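PDB 4ESY: CBS domain containing membrane protein from Sphaerobacter thermophilus, which is of unknown function but carries a C-terminal pair of CBS domains, a module that in related proteins commonly binds adenine nucleotides and regulates its host protein. Local coordinates for residues 43-48 against 75-80. Numbering follows the deposited sequence.
Sequences TMLEHQ and IPFWIY
Leu45 and Tyr80 have the nearest CA atoms, 8.4 Å apart, where the last turn of helix 37-46 faces residues 77-80, which are helical in backbone angles but lack the regular bonds; the space is bridged by side chains and by a leucine methyl resting on the Tyr80 carbonyl oxygen. Phe77 and Leu45 share most of the contact. With its CG anti to the backbone N (chi1 -180°), the Phe77 ring reaches out to meet neighbouring side chains of the helix. Selenomethionine Met44, extended beyond CG, brings SE to 3.8 Å from Phe77 CE1; the selenium lies 58° off the ring normal, an oblique Met-aromatic contact. Leu45 and Phe77 approach each other from opposite directions, Leu45 CG 3.9 Å from Phe77 CZ and Leu45 CD2 3.9 Å from Phe77 CE2. The two leucine methyls divide the work, for Leu45 CD1 turns instead to Tyr80, 4.0 Å from CB and 3.5 Å from the backbone O. With an alanine here, both methyls go, and the far end of the Phe77 ring and Tyr80 CB are likely to lose their leucine neighbour. Phe70 meets the same ring edge-to-face, and Ala41, one turn back on the helix, touches both Phe77 and Tyr80. This is plain apolar packing of a helix end against the loop at 75-80, joining helix 37-46 of the first CBS domain to the connection that leads from strand 61-64 to helix 83-86.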
ATOM      1  N   THR B  43     -14.473 -10.951   0.423  1.00 25.90           N
ATOM      2  CA  THR B  43     -14.838  -9.627  -0.068  1.00 25.24           C
ATOM      3  C   THR B  43     -13.616  -8.833  -0.503  1.00 25.30           C
ATOM      4  O   THR B  43     -13.577  -8.305  -1.619  1.00 29.66           O
ATOM      5  CB  THR B  43     -15.593  -8.837   1.016  1.00 25.08           C
ATOM      6  OG1 THR B  43     -16.758  -9.573   1.378  1.00 24.41           O
ATOM      7  CG2 THR B  43     -16.006  -7.473   0.504  1.00 24.38           C
HETATM    8  N   MSE B  44     -12.603  -8.797   0.344  1.00 22.62           N
HETATM    9  CA  MSE B  44     -11.389  -7.988   0.078  1.00 28.90           C
HETATM   10  C   MSE B  44     -10.612  -8.494  -1.128  1.00 30.16           C
HETATM   11  O   MSE B  44     -10.109  -7.709  -1.940  1.00 30.79           O
HETATM   12  CB  MSE B  44     -10.446  -7.991   1.292  1.00 23.04           C
HETATM   13  CG  MSE B  44     -10.919  -7.148   2.517  1.00 25.55           C
HETATM   14 SE   MSE B  44      -9.568  -7.467   3.946  0.84 39.11          SE
HETATM   15  CE  MSE B  44     -10.005  -5.958   5.050  1.00 35.90           C
ATOM     16  N   LEU B  45     -10.492  -9.812  -1.215  1.00 29.65           N
ATOM     17  CA  LEU B  45      -9.848 -10.430  -2.356  1.00 32.97           C
ATOM     18  C   LEU B  45     -10.677 -10.293  -3.651  1.00 36.05           C
ATOM     19  O   LEU B  45     -10.109 -10.065  -4.709  1.00 37.34           O
ATOM     20  CB  LEU B  45      -9.511 -11.905  -2.073  1.00 29.63           C
ATOM     21  CG  LEU B  45      -8.394 -12.185  -1.063  1.00 31.41           C
ATOM     22  CD1 LEU B  45      -8.327 -13.678  -0.845  1.00 31.38           C
ATOM     23  CD2 LEU B  45      -7.038 -11.652  -1.572  1.00 32.14           C
ATOM     24  N   GLU B  46     -12.001 -10.439  -3.580  1.00 37.21           N
ATOM     25  CA  GLU B  46     -12.841 -10.237  -4.785  1.00 42.70           C
ATOM     26  C   GLU B  46     -12.637  -8.833  -5.337  1.00 39.58           C
ATOM     27  O   GLU B  46     -12.549  -8.642  -6.531  1.00 41.23           O
ATOM     28  CB  GLU B  46     -14.347 -10.406  -4.504  1.00 49.45           C
ATOM     29  CG  GLU B  46     -14.813 -11.801  -4.114  1.00 57.30           C
ATOM     30  CD  GLU B  46     -15.589 -12.513  -5.203  1.00 65.80           C
ATOM     31  OE1 GLU B  46     -15.811 -13.737  -5.047  1.00 68.15           O
ATOM     32  OE2 GLU B  46     -15.976 -11.862  -6.208  1.00 69.50           O
ATOM     33  N   HIS B  47     -12.563  -7.853  -4.447  1.00 34.63           N
ATOM     34  CA  HIS B  47     -12.442  -6.457  -4.862  1.00 34.78           C
ATOM     35  C   HIS B  47     -11.022  -5.880  -4.921  1.00 35.92           C
ATOM     36  O   HIS B  47     -10.840  -4.693  -5.224  1.00 35.87           O
ATOM     37  CB  HIS B  47     -13.357  -5.592  -3.980  1.00 30.54           C
ATOM     38  CG  HIS B  47     -14.800  -5.945  -4.122  1.00 32.76           C
ATOM     39  ND1 HIS B  47     -15.502  -6.639  -3.162  1.00 34.78           N
ATOM     40  CD2 HIS B  47     -15.669  -5.733  -5.137  1.00 36.52           C
ATOM     41  CE1 HIS B  47     -16.743  -6.832  -3.577  1.00 35.79           C
ATOM     42  NE2 HIS B  47     -16.870  -6.287  -4.772  1.00 38.18           N
ATOM     43  N   GLN B  48     -10.036  -6.722  -4.621  1.00 36.27           N
ATOM     44  CA  GLN B  48      -8.620  -6.331  -4.599  1.00 39.04           C
ATOM     45  C   GLN B  48      -8.324  -5.128  -3.694  1.00 36.15           C
ATOM     46  O   GLN B  48      -7.661  -4.187  -4.100  1.00 38.19           O
ATOM     47  CB  GLN B  48      -8.082  -6.075  -6.012  1.00 45.30           C
ATOM     48  CG  GLN B  48      -8.184  -7.274  -6.932  1.00 49.50           C
ATOM     49  CD  GLN B  48      -7.576  -6.997  -8.277  1.00 58.59           C
ATOM     50  OE1 GLN B  48      -6.357  -6.925  -8.409  1.00 62.87           O
ATOM     51  NE2 GLN B  48      -8.422  -6.825  -9.291  1.00 61.38           N
ATOM     52  N   ILE B  75      -4.603 -15.245  12.863  1.00 24.82           N
ATOM     53  CA  ILE B  75      -4.754 -15.815  11.529  1.00 21.61           C
ATOM     54  C   ILE B  75      -3.935 -14.958  10.558  1.00 23.03           C
ATOM     55  O   ILE B  75      -4.101 -13.735  10.505  1.00 22.92           O
ATOM     56  CB  ILE B  75      -6.228 -15.716  11.040  1.00 31.63           C
ATOM     57  CG1 ILE B  75      -7.183 -16.427  11.998  1.00 33.34           C
ATOM     58  CG2 ILE B  75      -6.389 -16.265   9.639  1.00 27.69           C
ATOM     59  CD1 ILE B  75      -8.659 -16.033  11.733  1.00 36.38           C
ATOM     60  N   PRO B  76      -3.062 -15.600   9.769  1.00 24.22           N
ATOM     61  CA  PRO B  76      -2.334 -14.829   8.769  1.00 23.56           C
ATOM     62  C   PRO B  76      -3.263 -14.661   7.545  1.00 21.37           C
ATOM     63  O   PRO B  76      -3.738 -15.644   6.964  1.00 22.55           O
ATOM     64  CB  PRO B  76      -1.143 -15.745   8.431  1.00 23.38           C
ATOM     65  CG  PRO B  76      -1.702 -17.144   8.603  1.00 24.36           C
ATOM     66  CD  PRO B  76      -2.837 -17.054   9.631  1.00 23.67           C
ATOM     67  N   PHE B  77      -3.518 -13.427   7.147  1.00 22.00           N
ATOM     68  CA  PHE B  77      -4.410 -13.197   5.998  1.00 21.48           C
ATOM     69  C   PHE B  77      -3.981 -14.014   4.760  1.00 21.72           C
ATOM     70  O   PHE B  77      -4.812 -14.421   3.940  1.00 20.59           O
ATOM     71  CB  PHE B  77      -4.490 -11.707   5.684  1.00 22.01           C
ATOM     72  CG  PHE B  77      -5.393 -11.376   4.518  1.00 23.81           C
ATOM     73  CD1 PHE B  77      -6.729 -11.024   4.731  1.00 23.91           C
ATOM     74  CD2 PHE B  77      -4.922 -11.432   3.231  1.00 21.35           C
ATOM     75  CE1 PHE B  77      -7.572 -10.710   3.645  1.00 25.73           C
ATOM     76  CE2 PHE B  77      -5.773 -11.125   2.129  1.00 24.71           C
ATOM     77  CZ  PHE B  77      -7.092 -10.772   2.356  1.00 25.72           C
ATOM     78  N   TRP B  78      -2.691 -14.316   4.655  1.00 22.02           N
ATOM     79  CA  TRP B  78      -2.187 -14.991   3.445  1.00 24.31           C
ATOM     80  C   TRP B  78      -2.810 -16.366   3.239  1.00 22.97           C
ATOM     81  O   TRP B  78      -2.846 -16.865   2.121  1.00 23.08           O
ATOM     82  CB  TRP B  78      -0.644 -15.130   3.474  1.00 27.91           C
ATOM     83  CG  TRP B  78      -0.049 -14.985   2.107  1.00 31.48           C
ATOM     84  CD1 TRP B  78      -0.403 -14.063   1.157  1.00 34.12           C
ATOM     85  CD2 TRP B  78       0.944 -15.832   1.499  1.00 33.86           C
ATOM     86  NE1 TRP B  78       0.348 -14.258   0.012  1.00 39.24           N
ATOM     87  CE2 TRP B  78       1.179 -15.336   0.199  1.00 38.74           C
ATOM     88  CE3 TRP B  78       1.670 -16.945   1.939  1.00 35.84           C
ATOM     89  CZ2 TRP B  78       2.103 -15.930  -0.685  1.00 42.50           C
ATOM     90  CZ3 TRP B  78       2.600 -17.530   1.074  1.00 38.81           C
ATOM     91  CH2 TRP B  78       2.813 -17.013  -0.222  1.00 42.46           C
ATOM     92  N   ILE B  79      -3.302 -16.968   4.322  1.00 22.88           N
ATOM     93  CA  ILE B  79      -3.961 -18.253   4.219  1.00 26.59           C
ATOM     94  C   ILE B  79      -5.119 -18.244   3.204  1.00 25.66           C
ATOM     95  O   ILE B  79      -5.391 -19.259   2.538  1.00 26.83           O
ATOM     96  CB  ILE B  79      -4.436 -18.749   5.590  1.00 29.91           C
ATOM     97  CG1 ILE B  79      -4.692 -20.220   5.503  1.00 35.35           C
ATOM     98  CG2 ILE B  79      -5.717 -18.005   6.089  1.00 23.99           C
ATOM     99  CD1 ILE B  79      -4.872 -20.827   6.829  1.00 39.80           C
ATOM    100  N   TYR B  80      -5.767 -17.093   3.051  1.00 21.02           N
ATOM    101  CA  TYR B  80      -6.876 -16.968   2.086  1.00 21.86           C
ATOM    102  C   TYR B  80      -6.390 -16.768   0.643  1.00 25.26           C
ATOM    103  O   TYR B  80      -7.154 -16.953  -0.306  1.00 27.63           O
ATOM    104  CB  TYR B  80      -7.864 -15.842   2.505  1.00 21.85           C
ATOM    105  CG  TYR B  80      -8.524 -16.141   3.839  1.00 23.33           C
ATOM    106  CD1 TYR B  80      -9.566 -17.068   3.926  1.00 25.57           C
ATOM    107  CD2 TYR B  80      -8.116 -15.503   5.008  1.00 21.97           C
ATOM    108  CE1 TYR B  80     -10.150 -17.369   5.135  1.00 25.08           C
ATOM    109  CE2 TYR B  80      -8.702 -15.801   6.230  1.00 22.95           C
ATOM    110  CZ  TYR B  80      -9.716 -16.719   6.284  1.00 25.96           C
ATOM    111  OH  TYR B  80     -10.291 -17.025   7.488  1.00 29.82           O
TER